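Local coordinates for glycosylation Associate Protein 1 (Streptococcus agalactiae serotype V, PDB 6OYC), which is the first component of the Gap123 complex and probably assists glycosylation and export of adhesins through the accessory Sec system, at residues S75-I80 / R177-Y182. Residues are numbered along the deposited sequence; the frame is centred on the assembly and turned at random.
Sequences SVFDDI and RIMREY
Ile-80 and Ile-178 bring the backbones closest, 7.4 Å between their CA atoms, where the short helix 76-80 passes strand 177-182 at an axis distance of 10.2 Å, with their N-to-C directions 124° apart. Met-179 of the strand and Ile-80 of the helix carry the contact. With CG of Met-179 flanked by both backbone branches at CA (chi1 65°), the rest of the chain is extended and reaches across to the helix, crossing Phe-77 and Ile-80 at about a right angle to each. The terminal methyl CE lies 3.7 Å from CE2 of Phe-77, obliquely to the ring, while SD and CE both lie 3.8 Å from CG2 of Ile-80. That same Ile-80 methyl is 4.0 Å from CG2 of Ile-178, which also makes a van der Waals contact of 3.3 Å with the backbone O of Ile-80. The touching side chains are all buried, and Leu-211 of helix 208-223 packs against both Ile-80 and Met-179. Ser-75 OG caps the helix, accepting from Asp-78 N. Ile-178 and Met-179 form a classic beta bulge opposite Tyr-170, consistent with both side chains leaving the strand toward the helix. This apolar seam joins the antiparallel sheet, inserted in the chain between strands 73-75 and 229-233, to their parallel sheet, probably one Rossmann-like domain of the GT-B fold.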
ATOM      1  N   SER A  75      -4.251  -6.215  17.867  1.00 30.93           N
ATOM      2  CA  SER A  75      -2.843  -6.192  17.497  1.00 32.14           C
ATOM      3  C   SER A  75      -2.071  -7.058  18.478  1.00 31.67           C
ATOM      4  O   SER A  75      -2.024  -6.758  19.674  1.00 31.64           O
ATOM      5  CB  SER A  75      -2.285  -4.766  17.484  1.00 28.08           C
ATOM      6  OG  SER A  75      -0.875  -4.797  17.587  1.00 30.50           O
ATOM      7  N   VAL A  76      -1.473  -8.129  17.967  1.00 30.95           N
ATOM      8  CA  VAL A  76      -0.653  -9.004  18.796  1.00 30.06           C
ATOM      9  C   VAL A  76       0.359  -8.184  19.602  1.00 31.13           C
ATOM     10  O   VAL A  76       0.521  -8.370  20.815  1.00 32.55           O
ATOM     11  CB  VAL A  76       0.037 -10.063  17.916  1.00 27.00           C
ATOM     12  CG1 VAL A  76       1.192 -10.687  18.635  1.00 31.20           C
ATOM     13  CG2 VAL A  76      -0.947 -11.111  17.446  1.00 26.46           C
ATOM     14  N   PHE A  77       1.047  -7.254  18.945  1.00 28.68           N
ATOM     15  CA  PHE A  77       2.110  -6.522  19.635  1.00 31.27           C
ATOM     16  C   PHE A  77       1.553  -5.532  20.646  1.00 28.65           C
ATOM     17  O   PHE A  77       2.163  -5.325  21.695  1.00 30.98           O
ATOM     18  CB  PHE A  77       3.024  -5.816  18.630  1.00 30.31           C
ATOM     19  CG  PHE A  77       4.108  -6.713  18.096  1.00 29.14           C
ATOM     20  CD1 PHE A  77       3.805  -7.689  17.145  1.00 26.13           C
ATOM     21  CD2 PHE A  77       5.410  -6.616  18.575  1.00 26.26           C
ATOM     22  CE1 PHE A  77       4.783  -8.520  16.647  1.00 23.95           C
ATOM     23  CE2 PHE A  77       6.398  -7.449  18.083  1.00 27.70           C
ATOM     24  CZ  PHE A  77       6.083  -8.413  17.123  1.00 28.40           C
ATOM     25  N   ASP A  78       0.408  -4.904  20.348  1.00 30.39           N
ATOM     26  CA  ASP A  78      -0.291  -4.092  21.346  1.00 31.81           C
ATOM     27  C   ASP A  78      -0.566  -4.903  22.616  1.00 33.59           C
ATOM     28  O   ASP A  78      -0.352  -4.429  23.738  1.00 34.66           O
ATOM     29  CB  ASP A  78      -1.604  -3.560  20.759  1.00 31.22           C
ATOM     30  CG  ASP A  78      -1.421  -2.286  19.919  1.00 32.32           C
ATOM     31  OD1 ASP A  78      -0.309  -1.990  19.428  1.00 29.83           O
ATOM     32  OD2 ASP A  78      -2.422  -1.578  19.741  1.00 31.71           O
ATOM     33  N   ASP A  79      -1.051  -6.131  22.443  1.00 33.35           N
ATOM     34  CA  ASP A  79      -1.293  -7.047  23.559  1.00 31.42           C
ATOM     35  C   ASP A  79      -0.003  -7.333  24.328  1.00 30.42           C
ATOM     36  O   ASP A  79       0.077  -7.131  25.543  1.00 30.86           O
ATOM     37  CB  ASP A  79      -1.891  -8.332  22.983  1.00 34.08           C
ATOM     38  CG  ASP A  79      -2.350  -9.320  24.044  1.00 38.31           C
ATOM     39  OD1 ASP A  79      -2.029  -9.162  25.236  1.00 39.86           O
ATOM     40  OD2 ASP A  79      -3.040 -10.284  23.654  1.00 37.63           O
ATOM     41  N   ILE A  80       1.017  -7.818  23.624  1.00 32.14           N
ATOM     42  CA  ILE A  80       2.319  -8.052  24.242  1.00 30.52           C
ATOM     43  C   ILE A  80       2.770  -6.833  25.035  1.00 34.30           C
ATOM     44  O   ILE A  80       3.129  -6.935  26.213  1.00 33.65           O
ATOM     45  CB  ILE A  80       3.349  -8.421  23.166  1.00 30.60           C
ATOM     46  CG1 ILE A  80       2.933  -9.718  22.484  1.00 31.16           C
ATOM     47  CG2 ILE A  80       4.756  -8.499  23.760  1.00 30.35           C
ATOM     48  CD1 ILE A  80       3.853 -10.105  21.359  1.00 29.86           C
ATOM     49  N   ARG A 177      10.396  -2.189  29.824  1.00 29.15           N
ATOM     50  CA  ARG A 177      10.676  -3.133  28.757  1.00 31.45           C
ATOM     51  C   ARG A 177       9.849  -4.403  28.924  1.00 32.31           C
ATOM     52  O   ARG A 177       9.902  -5.055  29.970  1.00 33.58           O
ATOM     53  CB  ARG A 177      12.161  -3.476  28.726  1.00 31.65           C
ATOM     54  CG  ARG A 177      12.502  -4.396  27.556  1.00 35.32           C
ATOM     55  CD  ARG A 177      13.985  -4.482  27.357  1.00 35.21           C
ATOM     56  NE  ARG A 177      14.617  -5.259  28.409  1.00 42.78           N
ATOM     57  CZ  ARG A 177      15.748  -4.911  29.011  1.00 45.17           C
ATOM     58  NH1 ARG A 177      16.362  -3.795  28.648  1.00 43.71           N
ATOM     59  NH2 ARG A 177      16.266  -5.681  29.971  1.00 49.65           N
ATOM     60  N   ILE A 178       9.088  -4.761  27.896  1.00 31.41           N
ATOM     61  CA  ILE A 178       8.355  -6.024  27.935  1.00 34.24           C
ATOM     62  C   ILE A 178       9.193  -7.163  27.390  1.00 32.96           C
ATOM     63  O   ILE A 178       9.197  -8.257  27.954  1.00 34.86           O
ATOM     64  CB  ILE A 178       7.028  -5.919  27.172  1.00 31.12           C
ATOM     65  CG1 ILE A 178       6.183  -4.778  27.737  1.00 29.70           C
ATOM     66  CG2 ILE A 178       6.303  -7.241  27.239  1.00 34.66           C
ATOM     67  CD1 ILE A 178       5.799  -4.963  29.160  1.00 36.30           C
ATOM     68  N   MET A 179       9.906  -6.936  26.292  1.00 32.24           N
ATOM     69  CA  MET A 179      10.715  -8.007  25.725  1.00 35.57           C
ATOM     70  C   MET A 179      11.833  -7.404  24.895  1.00 31.74           C
ATOM     71  O   MET A 179      11.740  -6.267  24.421  1.00 35.70           O
ATOM     72  CB  MET A 179       9.877  -8.967  24.874  1.00 33.69           C
ATOM     73  CG  MET A 179       9.296  -8.299  23.651  1.00 33.04           C
ATOM     74  SD  MET A 179       8.316  -9.355  22.605  1.00 44.24           S
ATOM     75  CE  MET A 179       7.761  -8.168  21.392  1.00 35.61           C
ATOM     76  N   ARG A 180      12.896  -8.184  24.734  1.00 31.19           N
ATOM     77  CA  ARG A 180      14.017  -7.842  23.869  1.00 32.85           C
ATOM     78  C   ARG A 180      14.145  -8.894  22.774  1.00 33.93           C
ATOM     79  O   ARG A 180      14.137 -10.097  23.062  1.00 36.26           O
ATOM     80  CB  ARG A 180      15.314  -7.742  24.667  1.00 32.16           C
ATOM     81  CG  ARG A 180      16.563  -7.776  23.802  1.00 36.13           C
ATOM     82  CD  ARG A 180      17.811  -7.521  24.638  1.00 35.10           C
ATOM     83  NE  ARG A 180      17.643  -6.357  25.497  1.00 35.79           N
ATOM     84  CZ  ARG A 180      18.605  -5.859  26.262  1.00 40.91           C
ATOM     85  NH1 ARG A 180      19.806  -6.424  26.259  1.00 40.62           N
ATOM     86  NH2 ARG A 180      18.372  -4.790  27.015  1.00 37.69           N
ATOM     87  N   GLU A 181      14.244  -8.439  21.527  1.00 31.32           N
ATOM     88  CA  GLU A 181      14.383  -9.290  20.349  1.00 31.25           C
ATOM     89  C   GLU A 181      15.761  -9.048  19.758  1.00 33.26           C
ATOM     90  O   GLU A 181      16.062  -7.926  19.341  1.00 33.28           O
ATOM     91  CB  GLU A 181      13.306  -8.984  19.295  1.00 29.69           C
ATOM     92  CG  GLU A 181      13.455  -9.789  17.993  1.00 28.43           C
ATOM     93  CD  GLU A 181      12.587  -9.273  16.829  1.00 30.91           C
ATOM     94  OE1 GLU A 181      12.030  -8.145  16.878  1.00 30.09           O
ATOM     95  OE2 GLU A 181      12.455 -10.019  15.847  1.00 27.23           O
ATOM     96  N   TYR A 182      16.588 -10.092  19.720  1.00 33.68           N
ATOM     97  CA  TYR A 182      17.930  -9.980  19.170  1.00 32.50           C
ATOM     98  C   TYR A 182      17.890 -10.007  17.644  1.00 33.73           C
ATOM     99  O   TYR A 182      16.989 -10.596  17.036  1.00 32.26           O
ATOM    100  CB  TYR A 182      18.831 -11.094  19.735  1.00 34.00           C
ATOM    101  CG  TYR A 182      19.293 -10.781  21.154  1.00 33.00           C
ATOM    102  CD1 TYR A 182      18.457 -11.013  22.241  1.00 35.08           C
ATOM    103  CD2 TYR A 182      20.541 -10.206  21.394  1.00 33.62           C
ATOM    104  CE1 TYR A 182      18.859 -10.714  23.547  1.00 37.25           C
ATOM    105  CE2 TYR A 182      20.957  -9.896  22.686  1.00 36.15           C
ATOM    106  CZ  TYR A 182      20.106 -10.154  23.758  1.00 40.30           C
ATOM    107  OH  TYR A 182      20.504  -9.843  25.040  1.00 44.19           O
TER